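PDB 6SBF: MstE from Scytonema sp. PCC 10023, which is a single-domain class II terpene cyclase that probably builds the ring system of merosterol-type isoprenoids by cyclising a linear precursor. Local coordinates for residues N262-L276 against A287-Q299. The protein carries 1 engineered substitution. Numbering follows the deposited sequence.
Sequences NGSTFATAWCLRLLL and ARAAAIGWLLEQQ
Leu272 is a knob of helix 265-275, seated in a hole formed by Arg288, Ala291, Ile292 and Leu295. With CG anti to the backbone N (chi1 176°), the branch point of Leu272 is carried into the hole, and its two methyls meet different walls. CD1 meets Arg288 CG at 3.7 Å; CD2 touches Leu295 CD1 and Ile292 CG1. The aliphatic part of Arg288 crosses Leu272 at about a right angle and runs on over Leu275 CB. Leu276 CD2 packs on Arg288 CD at 3.4 Å. The side chain of Arg288 bends at chi3, and its NH1 donates to Leu275 O (3.1 Å, 162° at the hydrogen). This oxygen lies in the guanidinium plane, while NH1 sits above the carbonyl plane. NH2 bonds Met366 O. Cutting Arg288 back to an alanine would probably leave Leu275 O without this donor and open a gap beside Leu272 and Leu276. At the other end, the Trp294 ring reaches the loop before helix 265-275, its CH2 3.7 Å from Gly263 C. Gln298 CG covers one ring face. A water links Trp294 NE1 to Asn262 O. The axes of helices 265-275 and 287-298 come within 9.9 Å, roughly antiparallel, with a crossing angle of -151°. This is an antiparallel helical hairpin of the alpha6-alpha6 barrel of this class II terpene cyclase.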
loop_
_atom_site.group_PDB
_atom_site.type_symbol
_atom_site.label_atom_id
_atom_site.label_comp_id
_atom_site.label_asym_id
_atom_site.label_seq_id
_atom_site.Cartn_x
_atom_site.Cartn_y
_atom_site.Cartn_z
ATOM N N ASN A 262 -15.373 -4.403 -14.289
ATOM C CA ASN A 262 -15.637 -3.022 -14.777
ATOM C C ASN A 262 -14.797 -2.039 -13.946
ATOM O O ASN A 262 -15.076 -0.840 -14.005
ATOM C CB ASN A 262 -17.130 -2.655 -14.779
ATOM C CG ASN A 262 -17.877 -3.529 -15.777
ATOM O OD1 ASN A 262 -17.630 -3.438 -16.967
ATOM N ND2 ASN A 262 -18.735 -4.365 -15.273
ATOM N N GLY A 263 -13.768 -2.505 -13.254
ATOM C CA GLY A 263 -12.725 -1.632 -12.697
ATOM C C GLY A 263 -12.619 -1.686 -11.175
ATOM O O GLY A 263 -13.612 -1.524 -10.447
ATOM N N SER A 264 -11.389 -1.870 -10.706
ATOM C CA SER A 264 -11.009 -1.826 -9.290
ATOM C C SER A 264 -10.486 -0.413 -8.945
ATOM O O SER A 264 -9.497 0.034 -9.575
ATOM C CB SER A 264 -9.946 -2.812 -8.994
ATOM O OG SER A 264 -9.283 -2.488 -7.794
ATOM N N THR A 265 -11.088 0.266 -7.997
ATOM C CA THR A 265 -10.606 1.580 -7.580
ATOM C C THR A 265 -9.196 1.489 -7.028
ATOM O O THR A 265 -8.347 2.358 -7.374
ATOM C CB THR A 265 -11.584 2.241 -6.621
ATOM O OG1 THR A 265 -11.890 1.334 -5.583
ATOM C CG2 THR A 265 -12.856 2.690 -7.321
ATOM N N PHE A 266 -8.884 0.496 -6.231
ATOM C CA PHE A 266 -7.549 0.310 -5.632
ATOM C C PHE A 266 -6.506 0.040 -6.687
ATOM O O PHE A 266 -5.416 0.667 -6.686
ATOM C CB PHE A 266 -7.606 -0.774 -4.553
ATOM C CG PHE A 266 -6.348 -1.050 -3.786
ATOM C CD1 PHE A 266 -5.922 -0.163 -2.801
ATOM C CD2 PHE A 266 -5.629 -2.211 -3.965
ATOM C CE1 PHE A 266 -4.798 -0.465 -2.044
ATOM C CE2 PHE A 266 -4.554 -2.556 -3.203
ATOM C CZ PHE A 266 -4.136 -1.662 -2.227
ATOM N N ALA A 267 -6.756 -0.912 -7.575
ATOM C CA ALA A 267 -5.760 -1.297 -8.578
ATOM C C ALA A 267 -5.586 -0.101 -9.526
ATOM O O ALA A 267 -4.473 0.101 -10.022
ATOM C CB ALA A 267 -6.172 -2.565 -9.306
ATOM N N THR A 268 -6.648 0.600 -9.869
ATOM C CA THR A 268 -6.564 1.744 -10.803
ATOM C C THR A 268 -5.723 2.880 -10.180
ATOM O O THR A 268 -4.895 3.464 -10.887
ATOM C CB THR A 268 -7.942 2.243 -11.232
ATOM O OG1 THR A 268 -8.629 1.150 -11.853
ATOM C CG2 THR A 268 -7.887 3.394 -12.177
ATOM N N ALA A 269 -5.886 3.142 -8.901
ATOM C CA ALA A 269 -5.121 4.215 -8.227
ATOM C C ALA A 269 -3.645 3.831 -8.214
ATOM O O ALA A 269 -2.779 4.700 -8.512
ATOM C CB ALA A 269 -5.656 4.391 -6.821
ATOM N N TRP A 270 -3.321 2.574 -7.936
ATOM C CA TRP A 270 -1.907 2.185 -7.966
ATOM C C TRP A 270 -1.375 2.241 -9.403
ATOM O O TRP A 270 -0.203 2.615 -9.587
ATOM C CB TRP A 270 -1.684 0.824 -7.273
ATOM C CG TRP A 270 -1.627 0.969 -5.779
ATOM C CD1 TRP A 270 -2.523 0.587 -4.821
ATOM C CD2 TRP A 270 -0.547 1.613 -5.066
ATOM N NE1 TRP A 270 -2.073 0.930 -3.577
ATOM C CE2 TRP A 270 -0.889 1.593 -3.692
ATOM C CE3 TRP A 270 0.631 2.234 -5.446
ATOM C CZ2 TRP A 270 -0.035 2.135 -2.722
ATOM C CZ3 TRP A 270 1.477 2.728 -4.493
ATOM C CH2 TRP A 270 1.134 2.702 -3.165
ATOM N N CYS A 271 -2.175 1.834 -10.390
ATOM C CA CYS A 271 -1.702 1.927 -11.777
ATOM C C CYS A 271 -1.450 3.394 -12.146
ATOM O O CYS A 271 -0.483 3.677 -12.886
ATOM C CB CYS A 271 -2.705 1.254 -12.688
ATOM S SG CYS A 271 -2.111 0.942 -14.340
ATOM N N LEU A 272 -2.290 4.291 -11.697
ATOM C CA LEU A 272 -2.114 5.742 -11.975
ATOM C C LEU A 272 -0.771 6.187 -11.388
ATOM O O LEU A 272 -0.008 6.907 -12.100
ATOM C CB LEU A 272 -3.316 6.496 -11.455
ATOM C CG LEU A 272 -3.257 8.014 -11.563
ATOM C CD1 LEU A 272 -2.973 8.437 -12.991
ATOM C CD2 LEU A 272 -4.528 8.640 -11.029
ATOM N N ARG A 273 -0.430 5.771 -10.174
ATOM C CA ARG A 273 0.866 6.144 -9.600
ATOM C C ARG A 273 2.002 5.571 -10.484
ATOM O O ARG A 273 2.984 6.291 -10.732
ATOM C CB ARG A 273 1.010 5.609 -8.190
ATOM C CG ARG A 273 0.306 6.471 -7.211
ATOM C CD ARG A 273 0.569 6.081 -5.765
ATOM N NE ARG A 273 1.956 6.034 -5.261
ATOM C CZ ARG A 273 2.282 6.114 -3.962
ATOM N NH1 ARG A 273 1.387 6.455 -3.058
ATOM N NH2 ARG A 273 3.516 5.852 -3.561
ATOM N N LEU A 274 1.888 4.335 -10.908
ATOM C CA LEU A 274 2.920 3.728 -11.782
ATOM C C LEU A 274 3.105 4.573 -13.046
ATOM O O LEU A 274 4.260 4.826 -13.475
ATOM C CB LEU A 274 2.501 2.307 -12.112
ATOM C CG LEU A 274 3.342 1.573 -13.161
ATOM C CD1 LEU A 274 4.792 1.437 -12.816
ATOM C CD2 LEU A 274 2.718 0.177 -13.362
ATOM N N LEU A 275 2.033 5.022 -13.632
ATOM C CA LEU A 275 2.063 5.749 -14.925
ATOM C C LEU A 275 2.671 7.163 -14.765
ATOM O O LEU A 275 3.038 7.755 -15.761
ATOM C CB LEU A 275 0.681 5.827 -15.567
ATOM C CG LEU A 275 0.090 4.480 -16.024
ATOM C CD1 LEU A 275 -1.344 4.689 -16.436
ATOM C CD2 LEU A 275 0.915 3.854 -17.116
ATOM N N LEU A 276 2.808 7.674 -13.541
ATOM C CA LEU A 276 3.483 8.969 -13.310
ATOM C C LEU A 276 4.978 8.824 -13.506
ATOM O O LEU A 276 5.668 9.873 -13.528
ATOM C CB LEU A 276 3.171 9.453 -11.916
ATOM C CG LEU A 276 1.700 9.830 -11.720
ATOM C CD1 LEU A 276 1.465 10.133 -10.281
ATOM C CD2 LEU A 276 1.374 11.075 -12.563
ATOM N N ALA A 287 -3.540 7.930 -20.939
ATOM C CA ALA A 287 -4.017 6.873 -20.038
ATOM C C ALA A 287 -4.239 7.445 -18.644
ATOM O O ALA A 287 -5.242 7.153 -17.997
ATOM C CB ALA A 287 -3.018 5.750 -20.052
ATOM N N ARG A 288 -3.291 8.243 -18.175
ATOM C CA ARG A 288 -3.503 8.903 -16.880
ATOM C C ARG A 288 -4.758 9.771 -16.864
ATOM O O ARG A 288 -5.513 9.767 -15.847
ATOM C CB ARG A 288 -2.299 9.734 -16.460
ATOM C CG ARG A 288 -1.072 8.892 -16.158
ATOM C CD ARG A 288 -0.023 9.618 -15.320
ATOM N NE ARG A 288 0.279 10.939 -15.879
ATOM C CZ ARG A 288 1.154 11.209 -16.846
ATOM N NH1 ARG A 288 2.120 10.368 -17.169
ATOM N NH2 ARG A 288 1.110 12.395 -17.408
ATOM N N ALA A 289 -4.982 10.552 -17.904
ATOM C CA ALA A 289 -6.154 11.417 -17.992
ATOM C C ALA A 289 -7.415 10.573 -17.925
ATOM O O ALA A 289 -8.392 10.954 -17.272
ATOM C CB ALA A 289 -6.092 12.216 -19.269
ATOM N N ALA A 290 -7.419 9.418 -18.595
ATOM C CA ALA A 290 -8.593 8.503 -18.578
ATOM C C ALA A 290 -8.833 7.942 -17.173
ATOM O O ALA A 290 -9.979 7.893 -16.722
ATOM C CB ALA A 290 -8.446 7.397 -19.641
ATOM N N ALA A 291 -7.769 7.543 -16.498
ATOM C CA ALA A 291 -7.837 6.987 -15.136
ATOM C C ALA A 291 -8.362 8.055 -14.174
ATOM O O ALA A 291 -9.215 7.775 -13.313
ATOM C CB ALA A 291 -6.495 6.492 -14.706
ATOM N N ILE A 292 -7.859 9.274 -14.316
ATOM C CA ILE A 292 -8.357 10.393 -13.464
ATOM C C ILE A 292 -9.864 10.527 -13.705
ATOM O O ILE A 292 -10.644 10.670 -12.725
ATOM C CB ILE A 292 -7.588 11.697 -13.754
ATOM C CG1 ILE A 292 -6.160 11.600 -13.240
ATOM C CG2 ILE A 292 -8.327 12.884 -13.164
ATOM C CD1 ILE A 292 -5.253 12.704 -13.793
ATOM N N GLY A 293 -10.295 10.588 -14.962
ATOM C CA GLY A 293 -11.718 10.798 -15.221
ATOM C C GLY A 293 -12.567 9.690 -14.615
ATOM O O GLY A 293 -13.635 9.956 -14.029
ATOM N N TRP A 294 -12.128 8.447 -14.749
ATOM C CA TRP A 294 -12.923 7.324 -14.232
ATOM C C TRP A 294 -12.968 7.386 -12.699
ATOM O O TRP A 294 -14.042 7.226 -12.101
ATOM C CB TRP A 294 -12.327 6.013 -14.726
ATOM C CG TRP A 294 -13.145 4.838 -14.283
ATOM C CD1 TRP A 294 -14.266 4.354 -14.888
ATOM C CD2 TRP A 294 -12.845 3.989 -13.170
ATOM N NE1 TRP A 294 -14.696 3.254 -14.181
ATOM C CE2 TRP A 294 -13.834 2.980 -13.152
ATOM C CE3 TRP A 294 -11.834 3.940 -12.208
ATOM C CZ2 TRP A 294 -13.847 1.983 -12.185
ATOM C CZ3 TRP A 294 -11.825 2.947 -11.254
ATOM C CH2 TRP A 294 -12.819 1.968 -11.253
ATOM N N LEU A 295 -11.818 7.683 -12.080
ATOM C CA LEU A 295 -11.831 7.765 -10.597
ATOM C C LEU A 295 -12.744 8.938 -10.151
ATOM O O LEU A 295 -13.489 8.772 -9.170
ATOM C CB LEU A 295 -10.394 7.938 -10.081
ATOM C CG LEU A 295 -9.535 6.699 -10.207
ATOM C CD1 LEU A 295 -8.051 7.023 -9.967
ATOM C CD2 LEU A 295 -9.971 5.623 -9.241
ATOM N N LEU A 296 -12.714 10.068 -10.855
ATOM C CA LEU A 296 -13.616 11.165 -10.481
ATOM C C LEU A 296 -15.082 10.695 -10.552
ATOM O O LEU A 296 -15.872 11.013 -9.659
ATOM C CB LEU A 296 -13.419 12.408 -11.349
ATOM C CG LEU A 296 -12.071 13.080 -11.204
ATOM C CD1 LEU A 296 -11.917 14.211 -12.222
ATOM C CD2 LEU A 296 -11.889 13.596 -9.813
ATOM N N GLU A 297 -15.431 9.962 -11.609
ATOM C CA GLU A 297 -16.837 9.500 -11.790
ATOM C C GLU A 297 -17.251 8.481 -10.728
ATOM O O GLU A 297 -18.444 8.494 -10.368
ATOM C CB GLU A 297 -17.079 8.962 -13.222
ATOM C CG GLU A 297 -18.514 8.480 -13.488
ATOM C CD GLU A 297 -18.858 8.412 -14.967
ATOM O OE1 GLU A 297 -20.071 8.321 -15.279
ATOM O OE2 GLU A 297 -17.911 8.439 -15.800
ATOM N N GLN A 298 -16.308 7.685 -10.233
ATOM C CA GLN A 298 -16.583 6.584 -9.276
ATOM C C GLN A 298 -16.742 7.078 -7.856
ATOM O O GLN A 298 -17.174 6.313 -7.022
ATOM C CB GLN A 298 -15.519 5.494 -9.361
ATOM C CG GLN A 298 -15.462 4.805 -10.725
ATOM C CD GLN A 298 -16.758 4.085 -11.054
ATOM O OE1 GLN A 298 -17.232 3.318 -10.268
ATOM N NE2 GLN A 298 -17.345 4.360 -12.203
ATOM N N GLN A 299 -16.318 8.309 -7.551
ATOM C CA GLN A 299 -16.356 8.750 -6.135
ATOM C C GLN A 299 -17.804 8.727 -5.644
ATOM O O GLN A 299 -18.711 9.154 -6.365
ATOM C CB GLN A 299 -15.766 10.152 -6.049
ATOM C CG GLN A 299 -15.490 10.580 -4.603
ATOM C CD GLN A 299 -14.722 11.899 -4.546
ATOM O OE1 GLN A 299 -14.689 12.632 -5.544
ATOM N NE2 GLN A 299 -14.069 12.139 -3.411
HETATM O O HOH W 1 -16.669 1.161 -14.828
#